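Local coordinates for heme-binding protein A (Haemophilus parasuis 29755, PDB 3TPA) that probably binds glutathione as the periplasmic solute-binding component of a bacterial transport system, although it is named a heme-binding protein, at residues A[16-24]-A[31-40]; A[108-116]-A[173-183]. The protein carries 1 engineered substitution. All coordinates share one frame; numbering follows the deposited sequence. Where two conformers were deposited one is given.

Contact 1: A[16-24]-A[31-40]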
ATOM      1  N   THR A  16     -13.053 -13.730   0.346  1.00 30.72           N
ATOM      2  CA  THR A  16     -14.312 -13.025   0.094  1.00 32.91           C
ATOM      3  C   THR A  16     -14.514 -12.693  -1.385  1.00 32.04           C
ATOM      4  O   THR A  16     -13.553 -12.578  -2.139  1.00 23.79           O
ATOM      5  CB  THR A  16     -14.395 -11.736   0.921  1.00 38.82           C
ATOM      6  OG1 THR A  16     -13.322 -10.869   0.547  1.00 43.54           O
ATOM      7  CG2 THR A  16     -14.295 -12.044   2.423  1.00 40.79           C
ATOM      8  N   ALA A  17     -15.771 -12.541  -1.792  1.00 28.21           N
ATOM      9  CA  ALA A  17     -16.087 -12.241  -3.183  1.00 28.68           C
ATOM     10  C   ALA A  17     -15.684 -10.793  -3.485  1.00 29.99           C
ATOM     11  O   ALA A  17     -15.928  -9.906  -2.668  1.00 30.89           O
ATOM     12  CB  ALA A  17     -17.571 -12.449  -3.434  1.00 29.95           C
ATOM     13  N   PRO A  18     -15.031 -10.545  -4.635  1.00 29.23           N
ATOM     14  CA  PRO A  18     -14.649  -9.147  -4.903  1.00 27.78           C
ATOM     15  C   PRO A  18     -15.877  -8.275  -5.161  1.00 32.09           C
ATOM     16  O   PRO A  18     -16.704  -8.609  -6.010  1.00 29.67           O
ATOM     17  CB  PRO A  18     -13.777  -9.245  -6.165  1.00 26.53           C
ATOM     18  CG  PRO A  18     -14.107 -10.569  -6.774  1.00 30.08           C
ATOM     19  CD  PRO A  18     -14.464 -11.476  -5.625  1.00 28.93           C
ATOM     20  N   MET A  19     -15.984  -7.173  -4.429  1.00 38.64           N
ATOM     21  CA  MET A  19     -17.130  -6.269  -4.548  0.53 42.11           C
ATOM     22  C   MET A  19     -17.164  -5.520  -5.882  1.00 34.28           C
ATOM     23  O   MET A  19     -18.207  -5.433  -6.532  1.00 34.68           O
ATOM     24  CB  MET A  19     -17.137  -5.275  -3.381  0.53 44.49           C
ATOM     25  CG  MET A  19     -17.268  -5.943  -2.018  0.53 47.23           C
ATOM     26  SD  MET A  19     -18.866  -6.747  -1.811  0.53 66.77           S
ATOM     27  CE  MET A  19     -18.505  -7.900  -0.482  0.53 53.34           C
ATOM     28  N   LYS A  20     -16.019  -4.988  -6.296  1.00 24.24           N
ATOM     29  CA  LYS A  20     -15.956  -4.192  -7.523  1.00 22.48           C
ATOM     30  C   LYS A  20     -14.923  -4.715  -8.517  1.00 25.66           C
ATOM     31  O   LYS A  20     -13.787  -4.980  -8.142  1.00 25.45           O
ATOM     32  CB  LYS A  20     -15.671  -2.731  -7.162  1.00 28.48           C
ATOM     33  CG  LYS A  20     -16.916  -1.988  -6.696  1.00 41.66           C
ATOM     34  CD  LYS A  20     -16.561  -0.821  -5.812  1.00 50.77           C
ATOM     35  CE  LYS A  20     -17.789  -0.277  -5.100  1.00 57.40           C
ATOM     36  NZ  LYS A  20     -17.396   0.598  -3.961  1.00 63.63           N
ATOM     37  N   LEU A  21     -15.312  -4.876  -9.778  1.00 20.46           N
ATOM     38  CA  LEU A  21     -14.357  -5.283 -10.814  1.00 22.90           C
ATOM     39  C   LEU A  21     -13.877  -4.103 -11.667  1.00 24.87           C
ATOM     40  O   LEU A  21     -13.603  -4.244 -12.864  1.00 15.24           O
ATOM     41  CB  LEU A  21     -14.960  -6.366 -11.709  1.00 26.21           C
ATOM     42  CG  LEU A  21     -15.255  -7.695 -11.005  1.00 28.53           C
ATOM     43  CD1 LEU A  21     -16.098  -8.575 -11.888  1.00 28.12           C
ATOM     44  CD2 LEU A  21     -13.966  -8.414 -10.589  1.00 25.53           C
ATOM     45  N   SER A  22     -13.788  -2.935 -11.040  1.00 19.00           N
ATOM     46  CA  SER A  22     -13.383  -1.715 -11.732  1.00 14.50           C
ATOM     47  C   SER A  22     -12.391  -0.971 -10.860  1.00 18.14           C
ATOM     48  O   SER A  22     -12.788  -0.353  -9.876  1.00 15.01           O
ATOM     49  CB  SER A  22     -14.598  -0.829 -12.010  1.00 15.73           C
ATOM     50  OG  SER A  22     -14.232   0.453 -12.519  1.00 18.11           O
ATOM     51  N   PRO A  23     -11.092  -1.042 -11.206  1.00 16.98           N
ATOM     52  CA  PRO A  23     -10.043  -0.439 -10.367  1.00 19.61           C
ATOM     53  C   PRO A  23     -10.208   1.041 -10.080  1.00 13.24           C
ATOM     54  O   PRO A  23      -9.835   1.453  -8.991  1.00 18.63           O
ATOM     55  CB  PRO A  23      -8.736  -0.684 -11.156  1.00 15.68           C
ATOM     56  CG  PRO A  23      -9.137  -1.243 -12.469  1.00 19.45           C
ATOM     57  CD  PRO A  23     -10.524  -1.812 -12.324  1.00 21.05           C
ATOM     58  N   ALA A  24     -10.741   1.833 -11.008  1.00 13.76           N
ATOM     59  CA  ALA A  24     -10.856   3.274 -10.766  1.00 14.55           C
ATOM     60  C   ALA A  24     -11.704   3.586  -9.523  1.00 18.10           C
ATOM     61  O   ALA A  24     -11.476   4.589  -8.836  1.00 18.41           O
ATOM     62  CB  ALA A  24     -11.443   3.985 -11.996  1.00 17.32           C
ATOM     63  N   ASP A  31      -9.875  -6.115  -4.151  1.00 28.66           N
ATOM     64  CA  ASP A  31     -10.604  -6.192  -5.439  1.00 22.23           C
ATOM     65  C   ASP A  31      -9.687  -6.078  -6.654  1.00 18.57           C
ATOM     66  O   ASP A  31     -10.014  -6.524  -7.737  1.00 21.25           O
ATOM     67  CB  ASP A  31     -11.632  -5.050  -5.565  1.00 23.78           C
ATOM     68  CG  ASP A  31     -12.876  -5.263  -4.718  1.00 36.73           C
ATOM     69  OD1 ASP A  31     -13.076  -6.382  -4.220  1.00 48.03           O
ATOM     70  OD2 ASP A  31     -13.668  -4.310  -4.567  1.00 32.79           O
ATOM     71  N   PHE A  32      -8.563  -5.404  -6.470  1.00 21.53           N
ATOM     72  CA  PHE A  32      -7.589  -5.186  -7.535  1.00 17.53           C
ATOM     73  C   PHE A  32      -7.082  -6.503  -8.107  1.00 14.09           C
ATOM     74  O   PHE A  32      -6.837  -6.621  -9.299  1.00 20.55           O
ATOM     75  CB  PHE A  32      -6.414  -4.365  -7.010  1.00 16.53           C
ATOM     76  CG  PHE A  32      -6.732  -2.912  -6.762  1.00 15.68           C
ATOM     77  CD1 PHE A  32      -7.641  -2.230  -7.550  1.00 18.56           C
ATOM     78  CD2 PHE A  32      -6.082  -2.216  -5.749  1.00 23.17           C
ATOM     79  CE1 PHE A  32      -7.915  -0.857  -7.322  1.00 20.00           C
ATOM     80  CE2 PHE A  32      -6.347  -0.844  -5.520  1.00 18.85           C
ATOM     81  CZ  PHE A  32      -7.267  -0.178  -6.298  1.00 12.12           C
ATOM     82  N   ASN A  33      -6.941  -7.509  -7.253  1.00 15.70           N
ATOM     83  CA  ASN A  33      -6.436  -8.800  -7.685  1.00 16.60           C
ATOM     84  C   ASN A  33      -7.347  -9.446  -8.740  1.00 21.24           C
ATOM     85  O   ASN A  33      -6.891 -10.220  -9.585  1.00 20.60           O
ATOM     86  CB  ASN A  33      -6.290  -9.735  -6.476  1.00 22.76           C
ATOM     87  CG  ASN A  33      -5.123  -9.359  -5.605  1.00 27.61           C
ATOM     88  OD1 ASN A  33      -4.101  -8.908  -6.108  1.00 20.18           O
ATOM     89  ND2 ASN A  33      -5.263  -9.532  -4.290  1.00 16.12           N
ATOM     90  N   ALA A  34      -8.638  -9.140  -8.664  1.00 18.33           N
ATOM     91  CA  ALA A  34      -9.635  -9.667  -9.600  1.00 17.31           C
ATOM     92  C   ALA A  34      -9.803  -8.811 -10.855  1.00 18.33           C
ATOM     93  O   ALA A  34     -10.446  -9.238 -11.803  1.00 20.32           O
ATOM     94  CB  ALA A  34     -10.978  -9.806  -8.899  1.00 20.23           C
ATOM     95  N   SER A  35      -9.260  -7.593 -10.860  1.00 19.03           N
ATOM     96  CA  SER A  35      -9.413  -6.723 -12.031  1.00 19.62           C
ATOM     97  C   SER A  35      -8.086  -6.193 -12.599  1.00 19.26           C
ATOM     98  O   SER A  35      -7.511  -6.777 -13.511  1.00 21.29           O
ATOM     99  CB  SER A  35     -10.363  -5.565 -11.717  1.00 22.01           C
ATOM    100  OG  SER A  35      -9.907  -4.816 -10.603  1.00 21.55           O
ATOM    101  N   SER A  36      -7.596  -5.093 -12.047  1.00 15.81           N
ATOM    102  CA  SER A  36      -6.403  -4.436 -12.565  1.00 13.42           C
ATOM    103  C   SER A  36      -5.230  -5.396 -12.720  1.00 17.55           C
ATOM    104  O   SER A  36      -4.431  -5.263 -13.650  1.00 17.83           O
ATOM    105  CB  SER A  36      -6.016  -3.263 -11.655  1.00 17.20           C
ATOM    106  OG  SER A  36      -6.207  -3.629 -10.294  1.00 20.27           O
ATOM    107  N   GLN A  37      -5.122  -6.359 -11.806  1.00 15.70           N
ATOM    108  CA  GLN A  37      -3.935  -7.198 -11.744  1.00 17.18           C
ATOM    109  C   GLN A  37      -3.900  -8.221 -12.862  1.00 18.82           C
ATOM    110  O   GLN A  37      -2.824  -8.659 -13.243  1.00 16.22           O
ATOM    111  CB  GLN A  37      -3.776  -7.880 -10.371  1.00 17.97           C
ATOM    112  CG  GLN A  37      -3.309  -6.957  -9.240  1.00 14.45           C
ATOM    113  CD  GLN A  37      -1.841  -6.547  -9.346  1.00 16.74           C
ATOM    114  OE1 GLN A  37      -0.954  -7.383  -9.484  1.00 19.03           O
ATOM    115  NE2 GLN A  37      -1.587  -5.250  -9.263  1.00 16.78           N
ATOM    116  N   GLN A  38      -5.063  -8.599 -13.389  1.00 13.69           N
ATOM    117  CA  GLN A  38      -5.113  -9.620 -14.445  1.00 13.01           C
ATOM    118  C   GLN A  38      -5.586  -9.068 -15.793  1.00 20.18           C
ATOM    119  O   GLN A  38      -5.134  -9.512 -16.851  1.00 21.16           O
ATOM    120  CB  GLN A  38      -6.073 -10.754 -14.059  1.00 15.53           C
ATOM    121  CG  GLN A  38      -6.059 -11.203 -12.593  1.00 15.93           C
ATOM    122  CD  GLN A  38      -4.680 -11.574 -12.043  1.00 17.80           C
ATOM    123  OE1 GLN A  38      -3.778 -11.989 -12.763  1.00 17.35           O
ATOM    124  NE2 GLN A  38      -4.528 -11.424 -10.744  1.00 15.27           N
ATOM    125  N   VAL A  39      -6.525  -8.127 -15.740  1.00 13.41           N
ATOM    126  CA  VAL A  39      -7.293  -7.706 -16.914  1.00 14.90           C
ATOM    127  C   VAL A  39      -6.795  -6.392 -17.569  1.00 21.81           C
ATOM    128  O   VAL A  39      -6.992  -6.180 -18.765  1.00 25.44           O
ATOM    129  CB  VAL A  39      -8.780  -7.559 -16.536  1.00 17.49           C
ATOM    130  CG1 VAL A  39      -9.619  -7.099 -17.731  1.00 16.28           C
ATOM    131  CG2 VAL A  39      -9.313  -8.891 -15.963  1.00 13.28           C
ATOM    132  N   TYR A  40      -6.148  -5.527 -16.791  1.00 15.07           N
ATOM    133  CA  TYR A  40      -5.739  -4.195 -17.266  1.00 17.84           C
ATOM    134  C   TYR A  40      -4.217  -3.998 -17.276  1.00 22.11           C
ATOM    135  O   TYR A  40      -3.476  -4.836 -16.767  1.00 17.46           O
ATOM    136  CB  TYR A  40      -6.355  -3.122 -16.364  1.00 15.62           C
ATOM    137  CG  TYR A  40      -7.866  -2.989 -16.467  1.00 17.52           C
ATOM    138  CD1 TYR A  40      -8.435  -2.206 -17.454  1.00 18.95           C
ATOM    139  CD2 TYR A  40      -8.719  -3.616 -15.559  1.00 18.27           C
ATOM    140  CE1 TYR A  40      -9.803  -2.054 -17.559  1.00 21.07           C
ATOM    141  CE2 TYR A  40     -10.109  -3.468 -15.657  1.00 13.75           C
ATOM    142  CZ  TYR A  40     -10.638  -2.678 -16.670  1.00 19.10           C
ATOM    143  OH  TYR A  40     -12.004  -2.495 -16.818  1.00 20.10           O
TER
HETATM  144  O   HOH W   1     -11.536  -3.745  -8.811  1.00 28.28           O
HETATM  145  O   HOH W   2     -13.895  -2.674 -15.126  1.00 22.67           O

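Contact 2: A[108-116]-A[173-183]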
ATOM      1  N   ASN A 108     -17.347  16.889 -14.018  1.00 27.40           N
ATOM      2  CA  ASN A 108     -18.401  16.996 -15.031  1.00 21.91           C
ATOM      3  C   ASN A 108     -18.375  15.885 -16.070  1.00 27.77           C
ATOM      4  O   ASN A 108     -19.281  15.763 -16.899  1.00 25.37           O
ATOM      5  CB  ASN A 108     -18.334  18.363 -15.721  1.00 23.36           C
ATOM      6  CG  ASN A 108     -18.771  19.497 -14.809  1.00 30.77           C
ATOM      7  OD1 ASN A 108     -19.514  19.280 -13.863  1.00 33.53           O
ATOM      8  ND2 ASN A 108     -18.311  20.712 -15.096  1.00 29.91           N
ATOM      9  N   HIS A 109     -17.319  15.081 -16.030  1.00 23.61           N
ATOM     10  CA  HIS A 109     -17.142  14.015 -17.006  1.00 23.04           C
ATOM     11  C   HIS A 109     -18.372  13.134 -16.972  1.00 25.91           C
ATOM     12  O   HIS A 109     -18.887  12.861 -15.893  1.00 31.22           O
ATOM     13  CB  HIS A 109     -15.880  13.200 -16.686  1.00 23.83           C
ATOM     14  CG  HIS A 109     -15.404  12.360 -17.831  1.00 24.91           C
ATOM     15  ND1 HIS A 109     -16.022  11.179 -18.192  1.00 22.30           N
ATOM     16  CD2 HIS A 109     -14.389  12.540 -18.706  1.00 15.07           C
ATOM     17  CE1 HIS A 109     -15.401  10.668 -19.239  1.00 24.78           C
ATOM     18  NE2 HIS A 109     -14.407  11.475 -19.576  1.00 13.72           N
ATOM     19  N   PRO A 110     -18.883  12.732 -18.154  1.00 21.45           N
ATOM     20  CA  PRO A 110     -20.068  11.879 -18.246  1.00 24.31           C
ATOM     21  C   PRO A 110     -19.944  10.554 -17.480  1.00 25.72           C
ATOM     22  O   PRO A 110     -20.963  10.009 -17.056  1.00 23.14           O
ATOM     23  CB  PRO A 110     -20.178  11.602 -19.751  1.00 33.91           C
ATOM     24  CG  PRO A 110     -19.538  12.778 -20.401  1.00 26.56           C
ATOM     25  CD  PRO A 110     -18.415  13.171 -19.482  1.00 24.16           C
ATOM     26  N   TYR A 111     -18.738  10.021 -17.319  1.00 18.79           N
ATOM     27  CA  TYR A 111     -18.608   8.749 -16.594  1.00 23.31           C
ATOM     28  C   TYR A 111     -18.271   8.946 -15.113  1.00 23.70           C
ATOM     29  O   TYR A 111     -18.151   7.973 -14.370  1.00 25.09           O
ATOM     30  CB  TYR A 111     -17.580   7.820 -17.267  1.00 20.09           C
ATOM     31  CG  TYR A 111     -18.180   6.784 -18.199  1.00 24.53           C
ATOM     32  CD1 TYR A 111     -18.475   7.091 -19.531  1.00 22.79           C
ATOM     33  CD2 TYR A 111     -18.470   5.495 -17.742  1.00 23.67           C
ATOM     34  CE1 TYR A 111     -19.025   6.132 -20.378  1.00 21.22           C
ATOM     35  CE2 TYR A 111     -19.008   4.539 -18.579  1.00 20.72           C
ATOM     36  CZ  TYR A 111     -19.292   4.859 -19.888  1.00 27.13           C
ATOM     37  OH  TYR A 111     -19.832   3.892 -20.702  1.00 26.36           O
ATOM     38  N   HIS A 112     -18.147  10.200 -14.683  1.00 18.87           N
ATOM     39  CA  HIS A 112     -17.709  10.502 -13.314  1.00 23.67           C
ATOM     40  C   HIS A 112     -18.624   9.918 -12.229  1.00 31.11           C
ATOM     41  O   HIS A 112     -18.148   9.536 -11.163  1.00 31.03           O
ATOM     42  CB  HIS A 112     -17.554  12.016 -13.106  1.00 21.13           C
ATOM     43  CG  HIS A 112     -16.910  12.388 -11.802  1.00 27.40           C
ATOM     44  ND1 HIS A 112     -15.543  12.420 -11.632  1.00 26.07           N
ATOM     45  CD2 HIS A 112     -17.449  12.743 -10.612  1.00 32.28           C
ATOM     46  CE1 HIS A 112     -15.262  12.786 -10.391  1.00 28.11           C
ATOM     47  NE2 HIS A 112     -16.397  12.986  -9.751  1.00 33.23           N
ATOM     48  N   ASN A 113     -19.928   9.869 -12.499  1.00 31.65           N
ATOM     49  CA  ASN A 113     -20.914   9.331 -11.546  1.00 28.98           C
ATOM     50  C   ASN A 113     -21.525   8.023 -11.991  1.00 29.81           C
ATOM     51  O   ASN A 113     -22.493   7.544 -11.410  1.00 30.39           O
ATOM     52  CB  ASN A 113     -22.041  10.331 -11.311  1.00 33.60           C
ATOM     53  CG  ASN A 113     -21.576  11.549 -10.571  1.00 32.70           C
ATOM     54  OD1 ASN A 113     -20.850  11.442  -9.584  1.00 30.72           O
ATOM     55  ND2 ASN A 113     -21.973  12.722 -11.049  1.00 29.20           N
ATOM     56  N   VAL A 114     -20.975   7.453 -13.046  1.00 28.10           N
ATOM     57  CA  VAL A 114     -21.425   6.154 -13.480  1.00 30.65           C
ATOM     58  C   VAL A 114     -21.048   5.166 -12.377  1.00 29.41           C
ATOM     59  O   VAL A 114     -19.974   5.265 -11.783  1.00 32.78           O
ATOM     60  CB  VAL A 114     -20.830   5.792 -14.850  1.00 27.21           C
ATOM     61  CG1 VAL A 114     -21.005   4.328 -15.148  1.00 30.88           C
ATOM     62  CG2 VAL A 114     -21.494   6.633 -15.928  1.00 28.02           C
ATOM     63  N   SER A 115     -21.974   4.263 -12.073  1.00 28.28           N
ATOM     64  CA  SER A 115     -21.812   3.309 -10.983  1.00 31.14           C
ATOM     65  C   SER A 115     -21.758   3.983  -9.627  1.00 35.93           C
ATOM     66  O   SER A 115     -21.312   3.383  -8.653  1.00 38.06           O
ATOM     67  CB  SER A 115     -20.558   2.458 -11.189  1.00 29.84           C
ATOM     68  OG  SER A 115     -20.728   1.572 -12.283  1.00 28.11           O
ATOM     69  N   ALA A 116     -22.212   5.229  -9.551  1.00 37.91           N
ATOM     70  CA  ALA A 116     -22.167   5.938  -8.282  1.00 38.75           C
ATOM     71  C   ALA A 116     -20.743   5.840  -7.763  1.00 41.28           C
ATOM     72  O   ALA A 116     -20.505   5.725  -6.560  1.00 39.91           O
ATOM     73  CB  ALA A 116     -23.148   5.313  -7.290  1.00 40.08           C
ATOM     74  N   LEU A 173     -21.086   1.844 -24.742  1.00 29.25           N
ATOM     75  CA  LEU A 173     -21.993   1.532 -23.637  1.00 30.46           C
ATOM     76  C   LEU A 173     -22.870   2.717 -23.276  1.00 33.78           C
ATOM     77  O   LEU A 173     -24.035   2.551 -22.939  1.00 33.06           O
ATOM     78  CB  LEU A 173     -21.226   1.061 -22.402  1.00 24.97           C
ATOM     79  CG  LEU A 173     -20.508  -0.273 -22.585  1.00 25.31           C
ATOM     80  CD1 LEU A 173     -19.515  -0.507 -21.452  1.00 22.48           C
ATOM     81  CD2 LEU A 173     -21.526  -1.417 -22.682  1.00 26.01           C
ATOM     82  N   LEU A 174     -22.303   3.915 -23.334  1.00 36.76           N
ATOM     83  CA  LEU A 174     -23.064   5.118 -23.015  1.00 38.14           C
ATOM     84  C   LEU A 174     -24.181   5.244 -24.049  1.00 40.04           C
ATOM     85  O   LEU A 174     -25.361   5.379 -23.708  1.00 43.37           O
ATOM     86  CB  LEU A 174     -22.147   6.342 -23.024  1.00 29.42           C
ATOM     87  CG  LEU A 174     -22.637   7.598 -22.301  1.00 32.90           C
ATOM     88  CD1 LEU A 174     -23.017   7.295 -20.861  1.00 29.29           C
ATOM     89  CD2 LEU A 174     -21.561   8.674 -22.364  1.00 31.12           C
ATOM     90  N   ALA A 175     -23.792   5.146 -25.316  1.00 38.84           N
ATOM     91  CA  ALA A 175     -24.729   5.131 -26.433  1.00 32.65           C
ATOM     92  C   ALA A 175     -25.806   4.064 -26.255  1.00 41.60           C
ATOM     93  O   ALA A 175     -26.967   4.276 -26.603  1.00 43.62           O
ATOM     94  CB  ALA A 175     -23.985   4.911 -27.732  1.00 26.61           C
ATOM     95  N   GLN A 176     -25.420   2.916 -25.710  1.00 39.67           N
ATOM     96  CA  GLN A 176     -26.352   1.803 -25.546  1.00 37.23           C
ATOM     97  C   GLN A 176     -27.190   1.936 -24.276  1.00 36.47           C
ATOM     98  O   GLN A 176     -28.074   1.124 -24.012  1.00 42.11           O
ATOM     99  CB  GLN A 176     -25.613   0.464 -25.586  1.00 33.85           C
ATOM    100  CG  GLN A 176     -25.116   0.097 -26.978  1.00 38.26           C
ATOM    101  CD  GLN A 176     -24.275  -1.163 -26.991  1.00 45.59           C
ATOM    102  OE1 GLN A 176     -23.500  -1.410 -26.071  1.00 48.26           O
ATOM    103  NE2 GLN A 176     -24.428  -1.971 -28.037  1.00 44.56           N
ATOM    104  N   GLY A 177     -26.923   2.986 -23.510  1.00 33.02           N
ATOM    105  CA  GLY A 177     -27.669   3.249 -22.298  1.00 36.57           C
ATOM    106  C   GLY A 177     -27.297   2.367 -21.117  1.00 40.24           C
ATOM    107  O   GLY A 177     -28.058   2.277 -20.158  1.00 32.93           O
ATOM    108  N   LYS A 178     -26.130   1.725 -21.174  1.00 40.00           N
ATOM    109  CA  LYS A 178     -25.659   0.906 -20.050  1.00 43.90           C
ATOM    110  C   LYS A 178     -24.173   1.121 -19.699  1.00 39.02           C
ATOM    111  O   LYS A 178     -23.358   0.196 -19.793  1.00 35.11           O
ATOM    112  CB  LYS A 178     -25.964  -0.582 -20.292  1.00 49.77           C
ATOM    113  CG  LYS A 178     -25.626  -1.079 -21.690  1.00 56.19           C
ATOM    114  CD  LYS A 178     -25.811  -2.586 -21.792  1.00 64.92           C
ATOM    115  CE  LYS A 178     -25.725  -3.074 -23.235  1.00 65.80           C
ATOM    116  NZ  LYS A 178     -24.377  -2.894 -23.847  1.00 61.59           N
ATOM    117  N   PRO A 179     -23.824   2.346 -19.272  1.00 38.65           N
ATOM    118  CA  PRO A 179     -22.430   2.694 -18.970  1.00 32.49           C
ATOM    119  C   PRO A 179     -21.911   1.893 -17.783  1.00 34.54           C
ATOM    120  O   PRO A 179     -20.693   1.711 -17.645  1.00 32.43           O
ATOM    121  CB  PRO A 179     -22.506   4.185 -18.617  1.00 28.56           C
ATOM    122  CG  PRO A 179     -23.910   4.395 -18.171  1.00 33.65           C
ATOM    123  CD  PRO A 179     -24.739   3.475 -19.028  1.00 37.98           C
ATOM    124  N   GLU A 180     -22.821   1.425 -16.935  1.00 24.94           N
ATOM    125  CA  GLU A 180     -22.429   0.622 -15.780  1.00 27.63           C
ATOM    126  C   GLU A 180     -21.632  -0.599 -16.205  1.00 23.42           C
ATOM    127  O   GLU A 180     -20.783  -1.088 -15.476  1.00 28.80           O
ATOM    128  CB  GLU A 180     -23.651   0.189 -14.963  1.00 31.10           C
ATOM    129  CG  GLU A 180     -24.096   1.222 -13.941  1.00 42.53           C
ATOM    130  CD  GLU A 180     -24.721   2.446 -14.585  1.00 55.59           C
ATOM    131  OE1 GLU A 180     -25.337   2.306 -15.670  1.00 50.47           O
ATOM    132  OE2 GLU A 180     -24.602   3.546 -13.999  1.00 57.77           O
ATOM    133  N   THR A 181     -21.903  -1.081 -17.403  1.00 24.17           N
ATOM    134  CA  THR A 181     -21.261  -2.291 -17.881  1.00 26.98           C
ATOM    135  C   THR A 181     -19.741  -2.124 -17.923  1.00 27.72           C
ATOM    136  O   THR A 181     -19.002  -3.107 -17.862  1.00 21.26           O
ATOM    137  CB  THR A 181     -21.797  -2.703 -19.248  1.00 30.68           C
ATOM    138  OG1 THR A 181     -23.197  -2.979 -19.136  1.00 39.20           O
ATOM    139  CG2 THR A 181     -21.099  -3.946 -19.747  1.00 37.26           C
ATOM    140  N   LEU A 182     -19.284  -0.877 -18.029  1.00 22.51           N
ATOM    141  CA  LEU A 182     -17.856  -0.591 -18.098  1.00 16.42           C
ATOM    142  C   LEU A 182     -17.195  -1.088 -16.830  1.00 25.16           C
ATOM    143  O   LEU A 182     -16.078  -1.605 -16.856  1.00 22.85           O
ATOM    144  CB  LEU A 182     -17.599   0.916 -18.254  1.00 18.59           C
ATOM    145  CG  LEU A 182     -16.158   1.351 -18.571  1.00 23.79           C
ATOM    146  CD1 LEU A 182     -15.750   1.019 -20.002  1.00 20.45           C
ATOM    147  CD2 LEU A 182     -15.987   2.828 -18.315  1.00 20.17           C
ATOM    148  N   ASP A 183     -17.899  -0.944 -15.715  1.00 22.88           N
ATOM    149  CA  ASP A 183     -17.341  -1.315 -14.424  1.00 26.17           C
ATOM    150  C   ASP A 183     -17.593  -2.784 -14.064  1.00 27.37           C
ATOM    151  O   ASP A 183     -16.841  -3.374 -13.301  1.00 29.76           O
ATOM    152  CB  ASP A 183     -17.892  -0.397 -13.334  1.00 24.27           C
ATOM    153  CG  ASP A 183     -17.500   1.039 -13.541  1.00 27.99           C
ATOM    154  OD1 ASP A 183     -16.298   1.289 -13.767  1.00 24.94           O
ATOM    155  OD2 ASP A 183     -18.391   1.914 -13.498  1.00 30.17           O
TER

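Contact 1: A[16-24]-A[31-40]
In the loop leading from strand 9-14 to helix 36-39, the Asp31 carboxylate meets two successive backbone N-H groups, those of Met19 and Lys20. OD1 accepts from Met19 N at 3.0 Å and OD2 from Lys20 N, also at 3.0 Å; both bonds are weak, the first well bent at 128°. With Asp31 CG anti to its own carbonyl carbon (chi1 -75°), the carboxylate lies beside the 18-20 backbone. A little further on, Ala34 CB meets the ring of Pro18 and, at 3.7 Å, CD2 of Leu21. Phe194 and Val203, on two adjacent strands of the mixed sheet that contains strand 9-14, touch Leu21 and Pro18, so the 16-24 loop lies against that sheet of the solute-binding fold. Pro23 is the buried wedge: its CB and CG lie against Ser36 CB, its CD lies 3.7 Å from Tyr40 CE2, obliquely to that ring, and its carbonyl O approaches the edge of Phe32 at CE1 (3.4 Å). Two waters bridge the segments. One donates to Lys20 O (2.7 Å) and bonds with Ser35 OG; the other donates to Leu21 O and lies 2.5 Å from Tyr40 OH.

Contact 2: A[108-116]-A[173-183]
Tyr111 drives its ring in against Pro179 and Leu182, and this is the tightly packed part of the contact. Tyr111 CE2 lies 3.5 Å from Leu182 CD2. Tyr111 CZ is equally close, 3.5 Å, to Pro179 CB. The carbonyl O of Pro179 comes up to the ring edge near its plane, 3.4 Å from Tyr111 CE2. The first torsion of Tyr111, -97°, is well off the usual staggered value, and the hydroxyl ends up beside Pro179 CA. There it hydrogen-bonds Ala170 O of helix 167-175, so the buried polar end is satisfied. Phe99 of helix 94-105 meets the same tyrosine edge-to-face. Val114 continues the apolar layer, with CG2 on Pro179 CB (3.8 Å) and CG1 near the Pro179 carbonyl.

Segment 108-116 is a loop between helices 94-105 and 120-124; 173-183 runs from the end of one helix into the next. Type I turns at 109-112 and 111-114 fold the first, while in the second helix 167-175 ends in a Schellman motif at Gly177 and a type I turn, 178-181, leads into helix 181-184. Ser115, in a left-handed backbone conformation, links to that last helix: OG donates to Asp183 OD2 at 2.7 Å, meeting it on the anti side and 17° out of the carboxylate plane. The other oxygen, OD1, forms a salt bridge with Arg103 and has Ser22 as its second partner.

Toward solvent the contact is looser. Leu174 CB stays 4.1 Å from Tyr111 CE1, and Pro110 CB reaches Leu174 CD2 only at 4.2 Å; Pro110 and Leu174 are both exposed. Glu180, bent at chi2 (71°), curls back to accept from Ser115 N through OE2; the approach is nearly straight, but at 3.3 Å the bond is weak.

Overall arrangement
The two contacts follow one another along the chain, contact 1 closing before contact 2 opens, and their centres are about 18 Å apart on the same side of the chain's centre. The centre of contact 1 is about 15 Å from the chain's centre and its residues are mostly buried, whereas that of contact 2 is about 28 Å out and partly buried. They meet at Asp183: its OD1 is 2.6 Å from Ser22 OG, a hydrogen bond, while Leu21 CB packs 3.9 Å from Asp183 O. Tyr165 gives a second junction, bonding to Ser22 OG and Ala24 N, meeting the Tyr40 ring, and touching Leu182. The 16-24 loop is thereby joined to helix 181-184.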